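Local coordinates for protein BSU-2 beta-lactamase (Bacillus subtilis, PDB 6W5E) that hydrolyses beta-lactam antibiotics as a class D beta-lactamase, and so probably contributes to antibiotic resistance, at residues 37-51 against 59-71. Sequence-based numbering, arbitrary orientation.
Sequences MNVDDEFKDTDGTFI and QTFVYNRKRANQR
Phe50 and Tyr63 form an antiparallel hydrogen-bonded pair where strands 48-51 and 59-63 run side by side, their axes 4.8 Å apart; Tyr63 N donates to Phe50 O at 2.8 Å, and the return bond from Phe50 N to Tyr63 O is longer. Tyr63 O also takes the hydroxyl of Thr49, OG1 lying 2.7 Å away and nearly in line with the carbonyl, where a chi1 of -180° has carried it opposite the backbone N. Asn64, the N-cap of helix 65-68, uses both ends of its amide: OD1 accepts from Arg67 N, while ND2 reaches back to Gly48 O at 2.9 Å in a bent bond, standing above the carbonyl plane. On the Phe50 side of the sheet, the Tyr63 ring slides over one face of Phe43 in an offset stack, planes 21° apart, and its hydroxyl meets a water held by Thr46 O and Gly48 N. Farther along, Met37 CB sits over the centre of the Phe61 ring, 4.3 Å from its centroid, with Val39 CG2 and Phe50 CD2 at the ring's edge. Extended Arg67 turns one guanidinium face to Asp47 O and makes a long salt bridge, NH1 to Asp47 OD2 at 3.4 Å; NE bonds to Asn243 OD1, and NH1 also to a malonate ion, probably from the crystallisation liquor. This hairpin forms one edge of the central sheet, and its aromatic rings join segment 37-47 to it, while the doubly gripped Tyr63 carbonyl and the Asn64 amide probably help hold the turn from strand into helix.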
# COMPACT_ATOMS: atom_id res chain seq x y z
N MET A 37 -2.06 -21.91 -8.01
CA MET A 37 -3.24 -21.29 -7.42
C MET A 37 -4.31 -20.95 -8.46
O MET A 37 -4.06 -20.88 -9.66
CB MET A 37 -2.89 -19.99 -6.71
CG MET A 37 -1.76 -20.06 -5.73
SD MET A 37 -1.35 -18.38 -5.22
CE MET A 37 -2.88 -17.82 -4.49
N ASN A 38 -5.51 -20.69 -7.95
CA ASN A 38 -6.59 -20.11 -8.74
C ASN A 38 -7.42 -19.23 -7.83
O ASN A 38 -7.76 -19.64 -6.72
CB ASN A 38 -7.48 -21.21 -9.34
CG ASN A 38 -8.47 -20.66 -10.33
OD1 ASN A 38 -9.50 -20.11 -9.96
ND2 ASN A 38 -8.16 -20.82 -11.62
N VAL A 39 -7.75 -18.02 -8.29
CA VAL A 39 -8.53 -17.07 -7.49
C VAL A 39 -9.73 -16.53 -8.26
O VAL A 39 -10.32 -15.52 -7.86
CB VAL A 39 -7.66 -15.93 -6.92
CG1 VAL A 39 -6.51 -16.50 -6.09
CG2 VAL A 39 -7.14 -15.03 -8.03
N ASP A 40 -10.11 -17.20 -9.36
CA ASP A 40 -11.20 -16.71 -10.21
C ASP A 40 -12.44 -16.36 -9.40
O ASP A 40 -13.08 -15.33 -9.64
CB ASP A 40 -11.62 -17.78 -11.22
CG ASP A 40 -10.61 -17.98 -12.33
OD1 ASP A 40 -9.54 -17.35 -12.33
OD2 ASP A 40 -10.92 -18.81 -13.21
N ASP A 41 -12.82 -17.21 -8.44
CA ASP A 41 -14.13 -16.99 -7.84
C ASP A 41 -14.16 -15.83 -6.86
O ASP A 41 -15.24 -15.43 -6.43
CB ASP A 41 -14.76 -18.27 -7.27
CG ASP A 41 -14.06 -18.83 -6.06
OD1 ASP A 41 -13.17 -18.18 -5.47
OD2 ASP A 41 -14.42 -19.96 -5.69
N GLU A 42 -13.00 -15.26 -6.52
CA GLU A 42 -12.98 -14.05 -5.72
C GLU A 42 -13.35 -12.82 -6.54
O GLU A 42 -13.68 -11.78 -5.96
CB GLU A 42 -11.59 -13.83 -5.14
CG GLU A 42 -11.09 -14.93 -4.24
CD GLU A 42 -11.78 -14.97 -2.90
OE1 GLU A 42 -12.36 -13.94 -2.49
OE2 GLU A 42 -11.70 -16.02 -2.25
N PHE A 43 -13.32 -12.93 -7.87
CA PHE A 43 -13.54 -11.82 -8.78
C PHE A 43 -14.67 -12.07 -9.76
O PHE A 43 -14.77 -11.37 -10.77
CB PHE A 43 -12.27 -11.55 -9.60
CG PHE A 43 -11.11 -11.10 -8.78
CD1 PHE A 43 -10.90 -9.75 -8.55
CD2 PHE A 43 -10.22 -12.02 -8.26
CE1 PHE A 43 -9.82 -9.33 -7.80
CE2 PHE A 43 -9.14 -11.61 -7.51
CZ PHE A 43 -8.94 -10.27 -7.28
N LYS A 44 -15.50 -13.08 -9.51
CA LYS A 44 -16.53 -13.42 -10.48
C LYS A 44 -17.48 -12.26 -10.75
O LYS A 44 -18.05 -12.18 -11.85
CB LYS A 44 -17.30 -14.67 -10.03
CG LYS A 44 -18.02 -14.51 -8.71
N ASP A 45 -17.64 -11.35 -9.79
CA ASP A 45 -18.51 -10.19 -9.96
C ASP A 45 -17.75 -8.87 -9.88
O ASP A 45 -18.36 -7.81 -9.70
CB ASP A 45 -19.65 -10.23 -8.95
CG ASP A 45 -20.71 -11.26 -9.29
OD1 ASP A 45 -20.53 -12.45 -8.94
OD2 ASP A 45 -21.72 -10.89 -9.93
N THR A 46 -16.43 -8.90 -10.03
CA THR A 46 -15.59 -7.72 -9.81
C THR A 46 -14.55 -7.63 -10.91
O THR A 46 -13.94 -8.63 -11.28
CB THR A 46 -14.88 -7.87 -8.46
OG1 THR A 46 -15.86 -8.02 -7.42
CG2 THR A 46 -14.06 -6.64 -8.16
N ASP A 47 -14.34 -6.43 -11.43
CA ASP A 47 -13.24 -6.17 -12.36
C ASP A 47 -11.99 -5.95 -11.52
O ASP A 47 -11.86 -4.92 -10.85
CB ASP A 47 -13.59 -4.92 -13.18
CG ASP A 47 -12.74 -4.78 -14.42
OD1 ASP A 47 -11.84 -5.62 -14.63
OD2 ASP A 47 -12.95 -3.81 -15.19
N GLY A 48 -11.06 -6.90 -11.53
CA GLY A 48 -9.95 -6.79 -10.61
C GLY A 48 -8.76 -7.62 -11.02
O GLY A 48 -8.81 -8.41 -11.96
N THR A 49 -7.67 -7.43 -10.27
CA THR A 49 -6.44 -8.20 -10.45
C THR A 49 -5.86 -8.55 -9.08
O THR A 49 -6.10 -7.86 -8.09
CB THR A 49 -5.44 -7.43 -11.33
OG1 THR A 49 -4.25 -8.19 -11.51
CG2 THR A 49 -5.08 -6.10 -10.69
N PHE A 50 -5.13 -9.66 -9.03
CA PHE A 50 -4.46 -10.10 -7.82
C PHE A 50 -3.09 -10.62 -8.21
O PHE A 50 -2.96 -11.39 -9.17
CB PHE A 50 -5.25 -11.24 -7.14
CG PHE A 50 -4.54 -11.85 -5.96
CD1 PHE A 50 -4.49 -11.18 -4.74
CD2 PHE A 50 -3.95 -13.10 -6.06
CE1 PHE A 50 -3.85 -11.75 -3.67
CE2 PHE A 50 -3.31 -13.67 -4.98
CZ PHE A 50 -3.26 -13.00 -3.78
N ILE A 51 -2.07 -10.20 -7.46
CA ILE A 51 -0.69 -10.59 -7.70
C ILE A 51 -0.11 -11.11 -6.39
O ILE A 51 -0.25 -10.45 -5.35
CB ILE A 51 0.16 -9.41 -8.21
CG1 ILE A 51 -0.48 -8.78 -9.45
CG2 ILE A 51 1.58 -9.89 -8.48
CD1 ILE A 51 -0.12 -7.34 -9.64
N GLN A 59 8.89 -16.42 -7.44
CA GLN A 59 7.82 -16.82 -8.35
C GLN A 59 6.66 -15.86 -8.14
O GLN A 59 6.39 -15.44 -7.01
CB GLN A 59 7.36 -18.26 -8.05
CG GLN A 59 8.41 -19.33 -8.32
CD GLN A 59 8.53 -19.64 -9.80
OE1 GLN A 59 9.40 -19.12 -10.49
NE2 GLN A 59 7.64 -20.50 -10.29
N THR A 60 5.97 -15.51 -9.23
CA THR A 60 4.86 -14.56 -9.17
C THR A 60 3.64 -15.13 -9.86
O THR A 60 3.72 -15.55 -11.02
CB THR A 60 5.25 -13.23 -9.84
OG1 THR A 60 6.46 -12.74 -9.26
CG2 THR A 60 4.14 -12.20 -9.66
N PHE A 61 2.51 -15.14 -9.16
CA PHE A 61 1.20 -15.48 -9.70
C PHE A 61 0.43 -14.20 -9.99
O PHE A 61 0.42 -13.29 -9.16
CB PHE A 61 0.42 -16.33 -8.70
CG PHE A 61 -1.02 -16.53 -9.06
CD1 PHE A 61 -1.38 -17.45 -10.03
CD2 PHE A 61 -2.02 -15.79 -8.44
CE1 PHE A 61 -2.71 -17.63 -10.37
CE2 PHE A 61 -3.36 -15.98 -8.78
CZ PHE A 61 -3.69 -16.90 -9.74
N VAL A 62 -0.21 -14.14 -11.16
CA VAL A 62 -0.98 -12.97 -11.57
C VAL A 62 -2.33 -13.43 -12.09
O VAL A 62 -2.39 -14.16 -13.10
CB VAL A 62 -0.26 -12.15 -12.65
CG1 VAL A 62 -1.11 -10.94 -13.05
CG2 VAL A 62 1.11 -11.70 -12.19
N TYR A 63 -3.41 -13.01 -11.43
CA TYR A 63 -4.76 -13.12 -11.98
C TYR A 63 -5.11 -11.83 -12.71
O TYR A 63 -4.99 -10.74 -12.13
CB TYR A 63 -5.78 -13.38 -10.87
CG TYR A 63 -7.21 -13.15 -11.34
CD1 TYR A 63 -7.90 -14.13 -12.06
CD2 TYR A 63 -7.85 -11.94 -11.10
CE1 TYR A 63 -9.20 -13.90 -12.51
CE2 TYR A 63 -9.14 -11.70 -11.55
CZ TYR A 63 -9.81 -12.68 -12.25
OH TYR A 63 -11.10 -12.44 -12.69
N ASN A 64 -5.54 -11.96 -13.97
CA ASN A 64 -5.93 -10.84 -14.83
C ASN A 64 -4.71 -10.00 -15.23
O ASN A 64 -4.49 -8.89 -14.72
CB ASN A 64 -7.05 -9.99 -14.21
CG ASN A 64 -7.69 -9.05 -15.22
OD1 ASN A 64 -7.13 -8.81 -16.29
ND2 ASN A 64 -8.84 -8.51 -14.86
N ARG A 65 -3.95 -10.53 -16.18
CA ARG A 65 -2.71 -9.89 -16.60
C ARG A 65 -2.97 -8.52 -17.23
O ARG A 65 -2.19 -7.58 -17.03
CB ARG A 65 -1.99 -10.83 -17.58
CG ARG A 65 -0.84 -10.23 -18.33
CD ARG A 65 0.41 -10.18 -17.47
NE ARG A 65 0.63 -11.43 -16.74
CZ ARG A 65 1.79 -11.76 -16.18
NH1 ARG A 65 2.84 -10.95 -16.30
NH2 ARG A 65 1.91 -12.90 -15.52
N LYS A 66 -4.05 -8.39 -18.00
CA LYS A 66 -4.35 -7.11 -18.63
C LYS A 66 -4.51 -6.01 -17.59
O LYS A 66 -3.87 -4.95 -17.68
CB LYS A 66 -5.62 -7.20 -19.47
CG LYS A 66 -5.99 -5.87 -20.12
CD LYS A 66 -7.24 -6.00 -20.98
CE LYS A 66 -6.88 -6.20 -22.44
NZ LYS A 66 -8.08 -6.41 -23.29
N ARG A 67 -5.35 -6.25 -16.58
CA ARG A 67 -5.56 -5.24 -15.56
C ARG A 67 -4.31 -5.02 -14.71
O ARG A 67 -4.04 -3.90 -14.27
CB ARG A 67 -6.77 -5.59 -14.69
CG ARG A 67 -7.18 -4.45 -13.79
CD ARG A 67 -8.49 -4.68 -13.07
NE ARG A 67 -8.71 -3.62 -12.10
CZ ARG A 67 -9.57 -2.63 -12.25
NH1 ARG A 67 -10.34 -2.55 -13.33
NH2 ARG A 67 -9.67 -1.70 -11.31
N ALA A 68 -3.52 -6.08 -14.50
CA ALA A 68 -2.29 -5.95 -13.74
C ALA A 68 -1.32 -4.98 -14.38
O ALA A 68 -0.50 -4.38 -13.67
CB ALA A 68 -1.63 -7.32 -13.56
N ASN A 69 -1.42 -4.78 -15.69
CA ASN A 69 -0.52 -3.89 -16.41
C ASN A 69 -1.09 -2.50 -16.63
O ASN A 69 -0.41 -1.66 -17.24
CB ASN A 69 -0.12 -4.52 -17.75
CG ASN A 69 1.02 -5.50 -17.59
OD1 ASN A 69 2.06 -5.17 -17.01
ND2 ASN A 69 0.83 -6.72 -18.07
N GLN A 70 -2.30 -2.22 -16.16
CA GLN A 70 -2.92 -0.91 -16.37
C GLN A 70 -2.56 0.02 -15.22
O GLN A 70 -2.88 -0.27 -14.06
CB GLN A 70 -4.44 -1.04 -16.47
CG GLN A 70 -4.90 -1.78 -17.70
CD GLN A 70 -4.55 -1.06 -18.99
OE1 GLN A 70 -4.55 0.17 -19.06
NE2 GLN A 70 -4.26 -1.83 -20.03
N ARG A 71 -1.93 1.14 -15.55
CA ARG A 71 -1.59 2.13 -14.53
C ARG A 71 -2.86 2.79 -14.01
O ARG A 71 -3.73 3.18 -14.79
CB ARG A 71 -0.64 3.17 -15.09
CG ARG A 71 0.76 2.66 -15.28
CD ARG A 71 1.69 3.78 -15.65
NE ARG A 71 3.08 3.36 -15.51
CZ ARG A 71 4.10 3.96 -16.10
NH1 ARG A 71 3.91 5.02 -16.88
NH2 ARG A 71 5.33 3.50 -15.90
O HOH W 1 -11.84 -9.57 -12.92